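Local structure of putative 2,3,4,5-tetrahydropyridine-2-carboxylate N- succinyltransferase (Campylobacter jejuni, 2RIJ) at residues 88-93 with 113-118; 176-181 with 197-202; 249-254 with 259-264. The protein probably catalyses the succinyl-CoA-dependent conversion of cyclic tetrahydrodipicolinate into acyclic N-succinyl-L-2-amino-6-oxopimelate, the opening step of the succinylase route to lysine. One frame throughout, in Å; residues are numbered along the deposited sequence.

Contact 1: 88-93 with 113-118; sequences EDIDFA and KIIKDK
Lys-116 of helix 107-117 meets Ile-90 with its base and Asp-91 with its tip. Its CB rests 3.6 Å from CG2 of Ile-90, the residue whose CA comes nearest to its own. From there the chain leaves with CG anti to the backbone N (chi1 -176°), which sends it across the Asp-91 side chain, the two crossing at about a right angle: CG passes 4.0 Å from Asp-91 OD1, CD 3.5 Å from that oxygen and CE 3.4 Å from it. A bend at the last torsion (chi4 45°) then turns NZ toward the carboxylate of Asp-91, where it donates to OD1 of that residue at 2.9 Å on the syn lone pair, a salt bridge on the solvent-facing side. On the buried side, Ile-90 and Ile-115 also cross steeply, CD1 of the former meeting CG2 of the latter. Ile-90 is modelled in two conformers, and the tightness of that methyl pair is therefore doubtful. The two helical segments run closer to antiparallel than to parallel, 145° apart, with their axes 9.8 Å from each other. Helix 57-69 receives Phe-92 and Ala-93 of helix 87-96, while Ile-114 and Ile-115 of helix 107-117 pack on Met-188 and Met-192 of the second subunit.

Contact 2: 176-181 with 197-202; sequences KPIELE and PKIDFV
Ile-178 and Leu-180 meet Pro-197, Ile-199 and Val-202 where a split beta-alpha-beta crossover begins and ends. Strand 176-178 leads into helix 180-192, and the chain returns in strand 201-203, which runs parallel to the first; strand 170-173 lies between the two and is antiparallel to both. No hydrogen bond joins the two segments directly, and the whole contact is made of methyl and methylene groups. Ile-178 is stretched out, CD1 trans along the chain (chi2 175°), and this one methyl reaches both CG of Pro-197 at 4.1 Å and CD1 of Ile-199 at 4.2 Å. Ile-199 answers with the other shape: its CD1 is folded back (chi2 -55°). Leu-183 of the helix packs on Ile-178, Pro-197 and Ile-199 alike, adding the helical side of this small apolar cluster. The second pair, Leu-180 and Val-202, meets tip to tip. Val-202 holds CG1 anti to its own backbone N (chi1 175°), where it faces both ends of the leucine fork, 3.9 Å from Leu-180 CD1 and 4.1 Å from Leu-180 CD2. A glycerol molecule, probably from the crystallisation liquor, lies about 4 Å from the side chain of Leu-180. In sequence between Ile-199 and Val-202, the returning chain has a classic beta bulge, Asp-200 and Phe-201 both facing Trp-172, and the backbone of Asp-200 and Val-202 also hydrogen-bonds to the third subunit. Lys-198 spans the approach to this bulge: its last two torsions curl the chain, and NZ, which also pairs with Asp-174, donates to the syn lone pair of Asp-200 OD1 at 2.6 Å.

Contact 3: 249-254 with 259-264; sequences AGTTGA and GRISSS
Ala-249 points its only methyl at the backbone of 261-263, while Ile-261 sends its branched side chain back toward 249-251. The alanine CB sits 3.2 Å from the carbonyl O of Ser-262, a close approach, and 4.0 Å from CA of Ser-263; no hydrogen bond crosses between the segments. Ile-261 has CG2 anti to its backbone N, which places that methyl 3.9 Å from Ala-249 CB and 4.2 Å from N of Gly-250. Its other branch extends through CD1 to a looser contact, 4.5 Å from CG2 of Thr-251. Ser-262, Ser-263 and Ser-264, by contrast, all start their side chains away from 249-254; in the conformer described, Ser-263 OG bonds to the carbonyl of Phe-247. Arg-260, predicted to bind succinyl-CoA, hydrogen-bonds to Ser-278 and to Asn-302 of the third subunit. The touching parts run 115° apart, as on two different faces of the left-handed parallel beta helix built by hexapeptide repeats of this family. Thus 250-251 pairs in parallel with 266-267, onto whose Val-267 Ile-261 also packs, whereas 260-261 lies between strands 244-245 and 278-279 on another face.

The three contacts follow one another along the chain without overlapping, and none touches another. Contact 1, in the N-terminal family region, and contact 2, in the middle one, have centres about 31 Å apart and nearest atoms about 13 Å apart. Contact 3 in the beta helix is about 27 Å from contact 2 and 39 Å from contact 1, centre to centre. Contact 3 alone lies beside the predicted active site: the side chain of Ile-261 is about 9 Å from that of Glu-258, the predicted acyl-anhydride residue. All three have links to other subunits, contact 1 to the second, contact 3 to the third and contact 2 to both.

Contact 1: 88-93 with 113-118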
loop_
_atom_site.group_PDB
_atom_site.type_symbol
_atom_site.label_atom_id
_atom_site.label_comp_id
_atom_site.label_asym_id
_atom_site.label_seq_id
_atom_site.Cartn_x
_atom_site.Cartn_y
_atom_site.Cartn_z
ATOM N N GLU A 88 -10.576 76.903 7.447
ATOM C CA GLU A 88 -11.933 77.434 7.480
ATOM C C GLU A 88 -12.983 76.351 7.688
ATOM O O GLU A 88 -14.014 76.586 8.341
ATOM C CB GLU A 88 -12.199 78.231 6.201
ATOM C CG GLU A 88 -12.220 77.450 4.928
ATOM C CD GLU A 88 -12.155 78.352 3.706
ATOM O OE1 GLU A 88 -13.202 78.957 3.338
ATOM O OE2 GLU A 88 -11.045 78.467 3.130
ATOM N N ASP A 89 -12.710 75.157 7.146
ATOM C CA ASP A 89 -13.595 74.005 7.280
ATOM C C ASP A 89 -13.643 73.551 8.732
ATOM O O ASP A 89 -14.716 73.250 9.265
ATOM C CB ASP A 89 -13.135 72.848 6.398
ATOM C CG ASP A 89 -13.052 73.207 4.914
ATOM O OD1 ASP A 89 -13.871 74.020 4.400
ATOM O OD2 ASP A 89 -12.142 72.643 4.262
ATOM N N ILE A 90 -12.478 73.534 9.371
ATOM C CA ILE A 90 -12.365 73.114 10.763
ATOM C C ILE A 90 -13.062 74.135 11.659
ATOM O O ILE A 90 -13.825 73.767 12.559
ATOM C CB ILE A 90 -10.881 72.927 11.164
ATOM C CG1 ILE A 90 -10.293 71.733 10.400
ATOM C CG2 ILE A 90 -10.771 72.710 12.644
ATOM C CD1 ILE A 90 -8.852 71.895 9.976
ATOM N N ASP A 91 -12.819 75.424 11.398
ATOM C CA ASP A 91 -13.448 76.492 12.183
ATOM C C ASP A 91 -14.982 76.525 12.002
ATOM O O ASP A 91 -15.733 76.716 12.972
ATOM C CB ASP A 91 -12.832 77.839 11.826
ATOM C CG ASP A 91 -11.428 78.004 12.386
ATOM O OD1 ASP A 91 -11.112 77.428 13.459
ATOM O OD2 ASP A 91 -10.646 78.732 11.746
ATOM N N PHE A 92 -15.439 76.288 10.778
ATOM C CA PHE A 92 -16.851 76.209 10.512
ATOM C C PHE A 92 -17.451 75.071 11.340
ATOM O O PHE A 92 -18.478 75.259 11.975
ATOM C CB PHE A 92 -17.134 75.948 9.045
ATOM C CG PHE A 92 -18.595 75.746 8.750
ATOM C CD1 PHE A 92 -19.423 76.826 8.564
ATOM C CD2 PHE A 92 -19.142 74.482 8.682
ATOM C CE1 PHE A 92 -20.790 76.635 8.317
ATOM C CE2 PHE A 92 -20.472 74.300 8.446
ATOM C CZ PHE A 92 -21.296 75.365 8.264
ATOM N N ALA A 93 -16.833 73.890 11.289
ATOM C CA ALA A 93 -17.365 72.705 11.987
ATOM C C ALA A 93 -17.408 72.966 13.506
ATOM O O ALA A 93 -18.422 72.750 14.144
ATOM C CB ALA A 93 -16.518 71.430 11.639
ATOM N N LYS A 113 -10.695 69.774 17.324
ATOM C CA LYS A 113 -9.896 70.679 18.158
ATOM C C LYS A 113 -8.422 70.381 17.933
ATOM O O LYS A 113 -7.600 71.295 17.810
ATOM C CB LYS A 113 -10.234 70.499 19.626
ATOM C CG LYS A 113 -11.614 70.934 19.982
ATOM C CD LYS A 113 -11.919 70.568 21.421
ATOM C CE LYS A 113 -13.369 70.859 21.754
ATOM N NZ LYS A 113 -13.621 70.808 23.220
ATOM N N ILE A 114 -8.083 69.100 17.874
ATOM C CA ILE A 114 -6.680 68.681 17.692
ATOM C C ILE A 114 -6.154 69.064 16.313
ATOM O O ILE A 114 -5.071 69.597 16.194
ATOM C CB ILE A 114 -6.493 67.151 17.945
ATOM C CG1 ILE A 114 -6.556 66.847 19.441
ATOM C CG2 ILE A 114 -5.129 66.667 17.407
ATOM C CD1 ILE A 114 -6.944 65.394 19.821
ATOM N N ILE A 115 -6.948 68.817 15.274
ATOM C CA ILE A 115 -6.542 69.142 13.919
ATOM C C ILE A 115 -6.358 70.663 13.772
ATOM O O ILE A 115 -5.400 71.103 13.157
ATOM C CB ILE A 115 -7.552 68.593 12.897
ATOM C CG1 ILE A 115 -7.469 67.060 12.856
ATOM C CG2 ILE A 115 -7.313 69.168 11.498
ATOM C CD1 ILE A 115 -8.645 66.442 12.098
ATOM N N LYS A 116 -7.257 71.448 14.359
ATOM C CA LYS A 116 -7.126 72.930 14.320
ATOM C C LYS A 116 -5.808 73.338 14.935
ATOM O O LYS A 116 -5.033 74.065 14.334
ATOM C CB LYS A 116 -8.240 73.619 15.086
ATOM C CG LYS A 116 -8.169 75.159 14.982
ATOM C CD LYS A 116 -9.127 75.842 15.913
ATOM C CE LYS A 116 -8.837 77.369 16.001
ATOM N NZ LYS A 116 -8.577 78.103 14.714
ATOM N N ASP A 117 -5.557 72.841 16.133
ATOM C CA ASP A 117 -4.279 73.061 16.796
ATOM C C ASP A 117 -3.036 72.606 16.014
ATOM O O ASP A 117 -2.003 73.274 16.068
ATOM C CB ASP A 117 -4.330 72.419 18.184
ATOM C CG ASP A 117 -3.063 72.662 18.991
ATOM O OD1 ASP A 117 -2.664 73.832 19.110
ATOM O OD2 ASP A 117 -2.473 71.683 19.505
ATOM N N LYS A 118 -3.114 71.518 15.251
ATOM C CA LYS A 118 -1.971 71.043 14.490
ATOM C C LYS A 118 -2.120 71.259 12.988
ATOM O O LYS A 118 -1.479 70.552 12.195
ATOM C CB LYS A 118 -1.753 69.543 14.744
ATOM C CG LYS A 118 -1.810 69.097 16.200
ATOM C CD LYS A 118 -0.632 69.636 16.945
ATOM C CE LYS A 118 -0.452 68.982 18.294
ATOM N NZ LYS A 118 0.754 69.600 18.916
#

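Contact 2: 176-181 with 197-202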
loop_
_atom_site.group_PDB
_atom_site.type_symbol
_atom_site.label_atom_id
_atom_site.label_comp_id
_atom_site.label_asym_id
_atom_site.label_seq_id
_atom_site.Cartn_x
_atom_site.Cartn_y
_atom_site.Cartn_z
ATOM N N LYS A 176 7.241 54.972 7.768
ATOM C CA LYS A 176 7.015 56.142 6.916
ATOM C C LYS A 176 7.315 55.793 5.452
ATOM O O LYS A 176 8.401 55.277 5.171
ATOM C CB LYS A 176 7.959 57.292 7.320
ATOM C CG LYS A 176 7.948 57.656 8.786
ATOM C CD LYS A 176 6.590 58.033 9.192
ATOM C CE LYS A 176 6.573 58.938 10.423
ATOM N NZ LYS A 176 5.128 59.270 10.667
ATOM N N PRO A 177 6.379 56.091 4.529
ATOM C CA PRO A 177 6.587 55.782 3.128
ATOM C C PRO A 177 7.537 56.772 2.429
ATOM O O PRO A 177 7.494 57.992 2.665
ATOM C CB PRO A 177 5.164 55.808 2.540
ATOM C CG PRO A 177 4.424 56.836 3.417
ATOM C CD PRO A 177 5.056 56.689 4.783
ATOM N N ILE A 178 8.388 56.232 1.569
ATOM C CA ILE A 178 9.313 57.003 0.750
ATOM C C ILE A 178 9.230 56.482 -0.677
ATOM O O ILE A 178 9.359 55.289 -0.914
ATOM C CB ILE A 178 10.757 56.836 1.247
ATOM C CG1 ILE A 178 10.835 57.146 2.746
ATOM C CG2 ILE A 178 11.754 57.681 0.360
ATOM C CD1 ILE A 178 12.196 56.885 3.369
ATOM N N GLU A 179 9.008 57.377 -1.625
ATOM C CA GLU A 179 9.012 57.018 -3.043
ATOM C C GLU A 179 10.344 56.426 -3.433
ATOM O O GLU A 179 11.381 56.956 -3.070
ATOM C CB GLU A 179 8.747 58.244 -3.918
ATOM C CG GLU A 179 7.432 58.926 -3.677
ATOM C CD GLU A 179 7.123 59.958 -4.763
ATOM O OE1 GLU A 179 6.694 59.544 -5.864
ATOM O OE2 GLU A 179 7.328 61.171 -4.510
ATOM N N LEU A 180 10.320 55.304 -4.148
ATOM C CA LEU A 180 11.537 54.646 -4.597
ATOM C C LEU A 180 12.367 55.613 -5.471
ATOM O O LEU A 180 13.589 55.637 -5.385
ATOM C CB LEU A 180 11.217 53.323 -5.346
ATOM C CG LEU A 180 10.600 52.225 -4.431
ATOM C CD1 LEU A 180 10.020 51.078 -5.249
ATOM C CD2 LEU A 180 11.616 51.722 -3.422
ATOM N N GLU A 181 11.708 56.425 -6.291
ATOM C CA GLU A 181 12.424 57.323 -7.188
ATOM C C GLU A 181 13.164 58.401 -6.397
ATOM O O GLU A 181 14.211 58.893 -6.815
ATOM C CB GLU A 181 11.471 57.924 -8.220
ATOM C CG GLU A 181 12.164 58.647 -9.382
ATOM C CD GLU A 181 13.335 57.847 -10.027
ATOM O OE1 GLU A 181 13.191 56.654 -10.407
ATOM O OE2 GLU A 181 14.423 58.446 -10.164
ATOM N N PRO A 197 18.337 56.196 4.522
ATOM C CA PRO A 197 17.341 55.783 5.509
ATOM C C PRO A 197 17.237 54.277 5.635
ATOM O O PRO A 197 17.518 53.556 4.665
ATOM C CB PRO A 197 16.043 56.355 4.957
ATOM C CG PRO A 197 16.232 56.403 3.557
ATOM C CD PRO A 197 17.686 56.802 3.352
ATOM N N LYS A 198 16.879 53.799 6.832
ATOM C CA LYS A 198 16.718 52.386 7.065
ATOM C C LYS A 198 15.379 51.944 6.483
ATOM O O LYS A 198 14.301 52.354 6.971
ATOM C CB LYS A 198 16.745 52.029 8.544
ATOM C CG LYS A 198 16.382 50.536 8.767
ATOM C CD LYS A 198 16.559 50.115 10.164
ATOM C CE LYS A 198 15.499 50.776 11.068
ATOM N NZ LYS A 198 14.156 50.168 11.001
ATOM N N ILE A 199 15.457 51.067 5.491
ATOM C CA ILE A 199 14.271 50.599 4.774
ATOM C C ILE A 199 13.858 49.243 5.339
ATOM O O ILE A 199 14.557 48.245 5.206
ATOM C CB ILE A 199 14.512 50.570 3.240
ATOM C CG1 ILE A 199 14.959 51.966 2.734
ATOM C CG2 ILE A 199 13.283 50.002 2.493
ATOM C CD1 ILE A 199 14.017 53.127 3.087
ATOM N N ASP A 200 12.700 49.217 5.981
ATOM C CA ASP A 200 12.205 47.985 6.569
ATOM C C ASP A 200 11.527 47.041 5.572
ATOM O O ASP A 200 11.555 45.817 5.757
ATOM C CB ASP A 200 11.269 48.315 7.713
ATOM C CG ASP A 200 11.987 49.056 8.819
ATOM O OD1 ASP A 200 13.134 48.671 9.174
ATOM O OD2 ASP A 200 11.420 50.055 9.267
ATOM N N PHE A 201 10.859 47.606 4.566
ATOM C CA PHE A 201 10.149 46.849 3.548
ATOM C C PHE A 201 9.771 47.740 2.357
ATOM O O PHE A 201 9.826 48.968 2.433
ATOM C CB PHE A 201 8.947 46.063 4.103
ATOM C CG PHE A 201 7.772 46.898 4.625
ATOM C CD1 PHE A 201 7.824 47.504 5.857
ATOM C CD2 PHE A 201 6.622 47.019 3.897
ATOM C CE1 PHE A 201 6.764 48.253 6.345
ATOM C CE2 PHE A 201 5.548 47.722 4.386
ATOM C CZ PHE A 201 5.616 48.354 5.613
ATOM N N VAL A 202 9.461 47.097 1.257
ATOM C CA VAL A 202 9.007 47.764 0.004
ATOM C C VAL A 202 7.726 47.058 -0.428
ATOM O O VAL A 202 7.726 45.836 -0.702
ATOM C CB VAL A 202 10.079 47.755 -1.116
ATOM C CG1 VAL A 202 9.492 48.363 -2.505
ATOM C CG2 VAL A 202 11.392 48.410 -0.631
#

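Contact 3: 249-254 with 259-264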
loop_
_atom_site.group_PDB
_atom_site.type_symbol
_atom_site.label_atom_id
_atom_site.label_comp_id
_atom_site.label_asym_id
_atom_site.label_seq_id
_atom_site.Cartn_x
_atom_site.Cartn_y
_atom_site.Cartn_z
ATOM N N ALA A 249 -8.247 38.971 5.999
ATOM C CA ALA A 249 -8.083 37.661 6.595
ATOM C C ALA A 249 -8.020 37.823 8.095
ATOM O O ALA A 249 -7.674 38.893 8.598
ATOM C CB ALA A 249 -6.761 36.959 6.104
ATOM N N GLY A 250 -8.329 36.755 8.808
ATOM C CA GLY A 250 -8.088 36.700 10.238
ATOM C C GLY A 250 -8.948 35.722 10.998
ATOM O O GLY A 250 -9.256 34.623 10.515
ATOM N N THR A 251 -9.325 36.146 12.202
ATOM C CA THR A 251 -9.895 35.284 13.205
ATOM C C THR A 251 -11.208 35.908 13.660
ATOM O O THR A 251 -11.325 37.128 13.752
ATOM C CB THR A 251 -8.960 35.080 14.429
ATOM O OG1 THR A 251 -8.716 36.323 15.105
ATOM C CG2 THR A 251 -7.605 34.466 13.975
ATOM N N THR A 252 -12.166 35.074 13.953
ATOM C CA THR A 252 -13.438 35.557 14.496
ATOM C C THR A 252 -13.646 35.221 15.968
ATOM O O THR A 252 -14.680 35.551 16.533
ATOM C CB THR A 252 -14.622 35.097 13.654
ATOM O OG1 THR A 252 -14.671 33.668 13.625
ATOM C CG2 THR A 252 -14.514 35.666 12.204
ATOM N N GLY A 253 -12.650 34.649 16.607
ATOM C CA GLY A 253 -12.639 34.509 18.046
ATOM C C GLY A 253 -11.212 34.338 18.436
ATOM O O GLY A 253 -10.323 34.267 17.571
ATOM N N ALA A 254 -10.951 34.229 19.719
ATOM C CA ALA A 254 -9.562 34.062 20.181
ATOM C C ALA A 254 -8.970 32.766 19.636
ATOM O O ALA A 254 -9.529 31.702 19.883
ATOM C CB ALA A 254 -9.517 34.059 21.727
ATOM N N GLY A 259 0.785 29.917 12.053
ATOM C CA GLY A 259 0.864 29.659 10.605
ATOM C C GLY A 259 0.234 30.774 9.797
ATOM O O GLY A 259 -0.008 31.888 10.298
ATOM N N ARG A 260 -0.011 30.496 8.520
ATOM C CA ARG A 260 -0.241 31.518 7.521
ATOM C C ARG A 260 -1.691 31.523 7.063
ATOM O O ARG A 260 -2.212 30.508 6.567
ATOM C CB ARG A 260 0.693 31.282 6.331
ATOM C CG ARG A 260 2.150 31.412 6.771
ATOM C CD ARG A 260 3.092 31.062 5.660
ATOM N NE ARG A 260 3.039 29.635 5.327
ATOM C CZ ARG A 260 3.781 28.686 5.909
ATOM N NH1 ARG A 260 4.547 28.945 6.958
ATOM N NH2 ARG A 260 3.730 27.424 5.468
ATOM N N ILE A 261 -2.329 32.656 7.271
ATOM C CA ILE A 261 -3.715 32.868 6.881
ATOM C C ILE A 261 -3.751 33.782 5.664
ATOM O O ILE A 261 -3.562 35.000 5.762
ATOM C CB ILE A 261 -4.548 33.478 7.997
ATOM C CG1 ILE A 261 -4.339 32.707 9.297
ATOM C CG2 ILE A 261 -6.047 33.485 7.623
ATOM C CD1 ILE A 261 -5.075 33.242 10.506
ATOM N N SER A 262 -4.082 33.201 4.513
ATOM C CA SER A 262 -4.180 33.959 3.239
ATOM C C SER A 262 -5.394 34.860 3.184
ATOM O O SER A 262 -6.383 34.686 3.896
ATOM C CB SER A 262 -4.258 32.991 2.031
ATOM O OG SER A 262 -3.072 32.212 1.907
ATOM N N SER A 263 -5.332 35.853 2.305
ATOM C CA SER A 263 -6.450 36.767 2.107
ATOM C C SER A 263 -7.710 35.988 1.799
ATOM O O SER A 263 -7.675 35.006 1.053
ATOM C CB SER A 263 -6.127 37.761 0.971
ATOM O OG SER A 263 -5.306 38.796 1.458
ATOM N N SER A 264 -8.822 36.425 2.403
ATOM C CA SER A 264 -10.142 35.839 2.331
ATOM C C SER A 264 -10.372 34.681 3.297
ATOM O O SER A 264 -11.492 34.281 3.453
ATOM C CB SER A 264 -10.553 35.422 0.916
ATOM O OG SER A 264 -10.705 36.571 0.155
#